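Local atomic coordinates of reticulocyte-binding protein 2a (Plasmodium vivax, PDB entry 4Z8N), a protein that probably binds a receptor on red blood cells through its alpha-helical erythrocyte-binding domain, as part of the parasite's invasion of reticulocytes. Residues E33-H41 with T150-R161. Residues are numbered along the deposited sequence; the frame is centred on the assembly and turned at random.
Sequences EIKYYITYH and TYEIMLEIYVER
Tyr36 OH accepts a fairly straight hydrogen bond from Arg161 NH1 at 3.2 Å, the hydroxyl lying in the guanidinium plane. In this largely alpha-helical erythrocyte-binding domain, Arg161 reaches it from helix 149-162 through a chain extended from CG to NE, one guanidinium face resting on Ile157 CG2 of its own helix. Glu33 OE1 lies 4.5 Å from Arg161 NH1, too far for a salt bridge but near enough that the opposite charges probably favour each other; Glu33 OE1 also accepts a weak hydrogen bond from Tyr158 OH.

The contact exemplifies helix packing mediated by aromatic residues: the C-terminal end of helix 26-37, with the turn after it, meets helix 149-162, and the axes of 33-37 and 150-161 approach to 11.9 Å, with their directions 130° apart. The Tyr37 ring lies between the two backbones, its CG anti to the backbone N (chi1 -162°), which swings the ring across to Met154. There Met154 CG sits 3.5 Å from the ring centroid and 5° off its normal, a CH-pi contact, and SD over the same face adds a Met-aromatic one. Bends at chi2 and chi3 bring Met154 CE back to Tyr36 CE1.

Helix 246-297 packs against both segments: Tyr260 stacks on Tyr158, and Tyr253 meets the Tyr37 ring and hydrogen-bonds His41 NE2. One turn before Met154, Thr150 CG2 lies 3.5 Å from Tyr37 O, while at the edge of the Tyr37 ring, in its plane, Tyr158 OH stands 3.3 Å from Tyr37 CD2.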
loop_
_atom_site.group_PDB
_atom_site.type_symbol
_atom_site.label_atom_id
_atom_site.label_comp_id
_atom_site.label_asym_id
_atom_site.label_seq_id
_atom_site.Cartn_x
_atom_site.Cartn_y
_atom_site.Cartn_z
ATOM N N GLU A 33 -1.707 15.268 7.770
ATOM C CA GLU A 33 -2.743 16.060 7.109
ATOM C C GLU A 33 -3.388 17.059 8.060
ATOM O O GLU A 33 -3.610 18.214 7.698
ATOM C CB GLU A 33 -3.819 15.150 6.509
ATOM C CG GLU A 33 -3.347 14.371 5.297
ATOM C CD GLU A 33 -2.870 15.278 4.180
ATOM O OE1 GLU A 33 -3.511 16.327 3.950
ATOM O OE2 GLU A 33 -1.850 14.950 3.541
ATOM N N ILE A 34 -3.690 16.607 9.275
ATOM C CA ILE A 34 -4.275 17.471 10.295
ATOM C C ILE A 34 -3.346 18.642 10.602
ATOM O O ILE A 34 -3.801 19.763 10.846
ATOM C CB ILE A 34 -4.570 16.687 11.593
ATOM C CG1 ILE A 34 -5.681 15.666 11.354
ATOM C CG2 ILE A 34 -4.986 17.625 12.718
ATOM C CD1 ILE A 34 -7.005 16.291 10.973
ATOM N N LYS A 35 -2.043 18.380 10.555
ATOM C CA LYS A 35 -1.035 19.375 10.903
ATOM C C LYS A 35 -1.197 20.686 10.137
ATOM O O LYS A 35 -1.136 21.758 10.734
ATOM C CB LYS A 35 0.368 18.811 10.675
ATOM C CG LYS A 35 1.483 19.779 11.024
ATOM C CD LYS A 35 2.848 19.125 10.881
ATOM C CE LYS A 35 3.296 18.493 12.186
ATOM N NZ LYS A 35 4.025 19.471 13.047
ATOM N N TYR A 36 -1.415 20.617 8.827
ATOM C CA TYR A 36 -1.591 21.852 8.063
ATOM C C TYR A 36 -3.062 22.127 7.748
ATOM O O TYR A 36 -3.398 23.151 7.151
ATOM C CB TYR A 36 -0.757 21.824 6.778
ATOM C CG TYR A 36 -1.153 20.785 5.755
ATOM C CD1 TYR A 36 -2.065 21.084 4.751
ATOM C CD2 TYR A 36 -0.589 19.516 5.770
ATOM C CE1 TYR A 36 -2.420 20.143 3.801
ATOM C CE2 TYR A 36 -0.939 18.567 4.826
ATOM C CZ TYR A 36 -1.855 18.887 3.843
ATOM O OH TYR A 36 -2.207 17.951 2.898
ATOM N N TYR A 37 -3.935 21.219 8.171
ATOM C CA TYR A 37 -5.373 21.432 8.055
ATOM C C TYR A 37 -5.811 22.604 8.937
ATOM O O TYR A 37 -6.544 23.488 8.493
ATOM C CB TYR A 37 -6.137 20.160 8.445
ATOM C CG TYR A 37 -7.575 20.113 7.964
ATOM C CD1 TYR A 37 -8.545 20.950 8.509
ATOM C CD2 TYR A 37 -7.965 19.216 6.975
ATOM C CE1 TYR A 37 -9.855 20.907 8.072
ATOM C CE2 TYR A 37 -9.275 19.161 6.535
ATOM C CZ TYR A 37 -10.216 20.009 7.088
ATOM O OH TYR A 37 -11.522 19.962 6.655
ATOM N N ILE A 38 -5.346 22.603 10.184
ATOM C CA ILE A 38 -5.783 23.576 11.186
ATOM C C ILE A 38 -4.836 24.767 11.326
ATOM O O ILE A 38 -4.786 25.410 12.378
ATOM C CB ILE A 38 -5.931 22.909 12.565
ATOM C CG1 ILE A 38 -4.598 22.292 13.001
ATOM C CG2 ILE A 38 -7.019 21.850 12.525
ATOM C CD1 ILE A 38 -4.612 21.718 14.403
ATOM N N THR A 39 -4.104 25.067 10.257
ATOM C CA THR A 39 -3.057 26.084 10.295
ATOM C C THR A 39 -3.574 27.493 10.601
ATOM O O THR A 39 -2.810 28.359 11.026
ATOM C CB THR A 39 -2.272 26.117 8.962
ATOM O OG1 THR A 39 -1.273 27.143 9.015
ATOM C CG2 THR A 39 -3.206 26.377 7.789
ATOM N N TYR A 40 -4.867 27.725 10.402
ATOM C CA TYR A 40 -5.424 29.053 10.634
ATOM C C TYR A 40 -6.175 29.158 11.960
ATOM O O TYR A 40 -6.633 30.237 12.339
ATOM C CB TYR A 40 -6.331 29.458 9.473
ATOM C CG TYR A 40 -5.630 30.355 8.483
ATOM C CD1 TYR A 40 -4.918 29.825 7.413
ATOM C CD2 TYR A 40 -5.656 31.735 8.633
ATOM C CE1 TYR A 40 -4.265 30.647 6.513
ATOM C CE2 TYR A 40 -5.010 32.562 7.741
ATOM C CZ TYR A 40 -4.317 32.016 6.684
ATOM O OH TYR A 40 -3.675 32.846 5.799
ATOM N N HIS A 41 -6.301 28.037 12.660
ATOM C CA HIS A 41 -6.757 28.058 14.043
ATOM C C HIS A 41 -5.520 28.114 14.916
ATOM O O HIS A 41 -4.968 27.084 15.297
ATOM C CB HIS A 41 -7.615 26.838 14.365
ATOM C CG HIS A 41 -8.803 26.694 13.470
ATOM N ND1 HIS A 41 -9.841 27.601 13.465
ATOM C CD2 HIS A 41 -9.119 25.757 12.545
ATOM C CE1 HIS A 41 -10.744 27.228 12.578
ATOM N NE2 HIS A 41 -10.332 26.111 12.007
ATOM N N THR A 150 -12.514 27.121 6.860
ATOM C CA THR A 150 -11.379 26.207 6.761
ATOM C C THR A 150 -11.793 24.860 6.176
ATOM O O THR A 150 -11.075 24.284 5.354
ATOM C CB THR A 150 -10.713 25.992 8.137
ATOM O OG1 THR A 150 -9.968 27.163 8.493
ATOM C CG2 THR A 150 -9.769 24.802 8.111
ATOM N N TYR A 151 -12.958 24.371 6.588
ATOM C CA TYR A 151 -13.482 23.117 6.064
ATOM C C TYR A 151 -13.707 23.198 4.557
ATOM O O TYR A 151 -13.356 22.277 3.822
ATOM C CB TYR A 151 -14.786 22.733 6.767
ATOM C CG TYR A 151 -15.487 21.556 6.124
ATOM C CD1 TYR A 151 -15.035 20.259 6.332
ATOM C CD2 TYR A 151 -16.593 21.742 5.304
ATOM C CE1 TYR A 151 -15.667 19.182 5.743
ATOM C CE2 TYR A 151 -17.231 20.668 4.710
ATOM C CZ TYR A 151 -16.763 19.391 4.934
ATOM O OH TYR A 151 -17.392 18.317 4.348
ATOM N N GLU A 152 -14.290 24.303 4.103
ATOM C CA GLU A 152 -14.589 24.468 2.686
ATOM C C GLU A 152 -13.310 24.618 1.864
ATOM O O GLU A 152 -13.218 24.106 0.746
ATOM C CB GLU A 152 -15.507 25.671 2.463
ATOM C CG GLU A 152 -15.935 25.851 1.014
ATOM C CD GLU A 152 -16.864 27.032 0.814
ATOM O OE1 GLU A 152 -16.464 28.169 1.139
ATOM O OE2 GLU A 152 -17.995 26.822 0.328
ATOM N N ILE A 153 -12.324 25.315 2.423
ATOM C CA ILE A 153 -11.034 25.489 1.757
ATOM C C ILE A 153 -10.330 24.153 1.558
ATOM O O ILE A 153 -9.912 23.817 0.448
ATOM C CB ILE A 153 -10.106 26.424 2.553
ATOM C CG1 ILE A 153 -10.662 27.849 2.553
ATOM C CG2 ILE A 153 -8.700 26.402 1.971
ATOM C CD1 ILE A 153 -10.820 28.435 1.171
ATOM N N MET A 154 -10.206 23.394 2.641
ATOM C CA MET A 154 -9.513 22.113 2.606
ATOM C C MET A 154 -10.234 21.108 1.717
ATOM O O MET A 154 -9.596 20.315 1.027
ATOM C CB MET A 154 -9.363 21.551 4.019
ATOM C CG MET A 154 -8.430 22.351 4.913
ATOM S SD MET A 154 -6.781 22.519 4.206
ATOM C CE MET A 154 -6.351 20.795 3.951
ATOM N N LEU A 155 -11.563 21.142 1.741
ATOM C CA LEU A 155 -12.358 20.246 0.910
ATOM C C LEU A 155 -12.088 20.529 -0.561
ATOM O O LEU A 155 -11.965 19.609 -1.365
ATOM C CB LEU A 155 -13.854 20.391 1.218
ATOM C CG LEU A 155 -14.783 19.414 0.488
ATOM C CD1 LEU A 155 -14.421 17.976 0.827
ATOM C CD2 LEU A 155 -16.243 19.692 0.813
ATOM N N GLU A 156 -11.989 21.809 -0.902
ATOM C CA GLU A 156 -11.697 22.220 -2.269
ATOM C C GLU A 156 -10.309 21.746 -2.685
ATOM O O GLU A 156 -10.097 21.333 -3.825
ATOM C CB GLU A 156 -11.805 23.739 -2.411
ATOM C CG GLU A 156 -11.575 24.247 -3.825
ATOM C CD GLU A 156 -12.596 23.711 -4.812
ATOM O OE1 GLU A 156 -13.774 23.557 -4.427
ATOM O OE2 GLU A 156 -12.218 23.439 -5.971
ATOM N N ILE A 157 -9.367 21.805 -1.750
ATOM C CA ILE A 157 -8.019 21.311 -1.996
ATOM C C ILE A 157 -8.036 19.803 -2.226
ATOM O O ILE A 157 -7.414 19.308 -3.164
ATOM C CB ILE A 157 -7.073 21.645 -0.829
ATOM C CG1 ILE A 157 -6.930 23.163 -0.691
ATOM C CG2 ILE A 157 -5.715 20.995 -1.041
ATOM C CD1 ILE A 157 -6.013 23.597 0.427
ATOM N N TYR A 158 -8.764 19.081 -1.377
ATOM C CA TYR A 158 -8.864 17.626 -1.490
ATOM C C TYR A 158 -9.554 17.197 -2.780
ATOM O O TYR A 158 -9.106 16.271 -3.455
ATOM C CB TYR A 158 -9.617 17.040 -0.292
ATOM C CG TYR A 158 -8.858 17.107 1.012
ATOM C CD1 TYR A 158 -7.486 17.314 1.029
ATOM C CD2 TYR A 158 -9.513 16.951 2.227
ATOM C CE1 TYR A 158 -6.788 17.372 2.217
ATOM C CE2 TYR A 158 -8.822 17.006 3.422
ATOM C CZ TYR A 158 -7.459 17.216 3.411
ATOM O OH TYR A 158 -6.763 17.276 4.594
ATOM N N VAL A 159 -10.654 17.869 -3.105
ATOM C CA VAL A 159 -11.421 17.567 -4.307
ATOM C C VAL A 159 -10.560 17.716 -5.562
ATOM O O VAL A 159 -10.547 16.837 -6.422
ATOM C CB VAL A 159 -12.672 18.474 -4.412
ATOM C CG1 VAL A 159 -13.206 18.507 -5.831
ATOM C CG2 VAL A 159 -13.753 18.011 -3.443
ATOM N N GLU A 160 -9.825 18.819 -5.656
ATOM C CA GLU A 160 -8.978 19.070 -6.819
ATOM C C GLU A 160 -7.861 18.028 -6.936
ATOM O O GLU A 160 -7.476 17.636 -8.037
ATOM C CB GLU A 160 -8.385 20.480 -6.748
ATOM C CG GLU A 160 -7.571 20.888 -7.970
ATOM C CD GLU A 160 -8.408 21.026 -9.234
ATOM O OE1 GLU A 160 -9.644 21.172 -9.129
ATOM O OE2 GLU A 160 -7.823 20.990 -10.337
ATOM N N ARG A 161 -7.352 17.576 -5.796
ATOM C CA ARG A 161 -6.273 16.597 -5.786
ATOM C C ARG A 161 -6.722 15.211 -6.248
ATOM O O ARG A 161 -6.008 14.550 -6.996
ATOM C CB ARG A 161 -5.651 16.509 -4.391
ATOM C CG ARG A 161 -4.754 17.691 -4.063
ATOM C CD ARG A 161 -4.232 17.624 -2.642
ATOM N NE ARG A 161 -3.315 18.726 -2.357
ATOM C CZ ARG A 161 -2.755 18.944 -1.173
ATOM N NH1 ARG A 161 -3.015 18.135 -0.153
ATOM N NH2 ARG A 161 -1.935 19.973 -1.008
#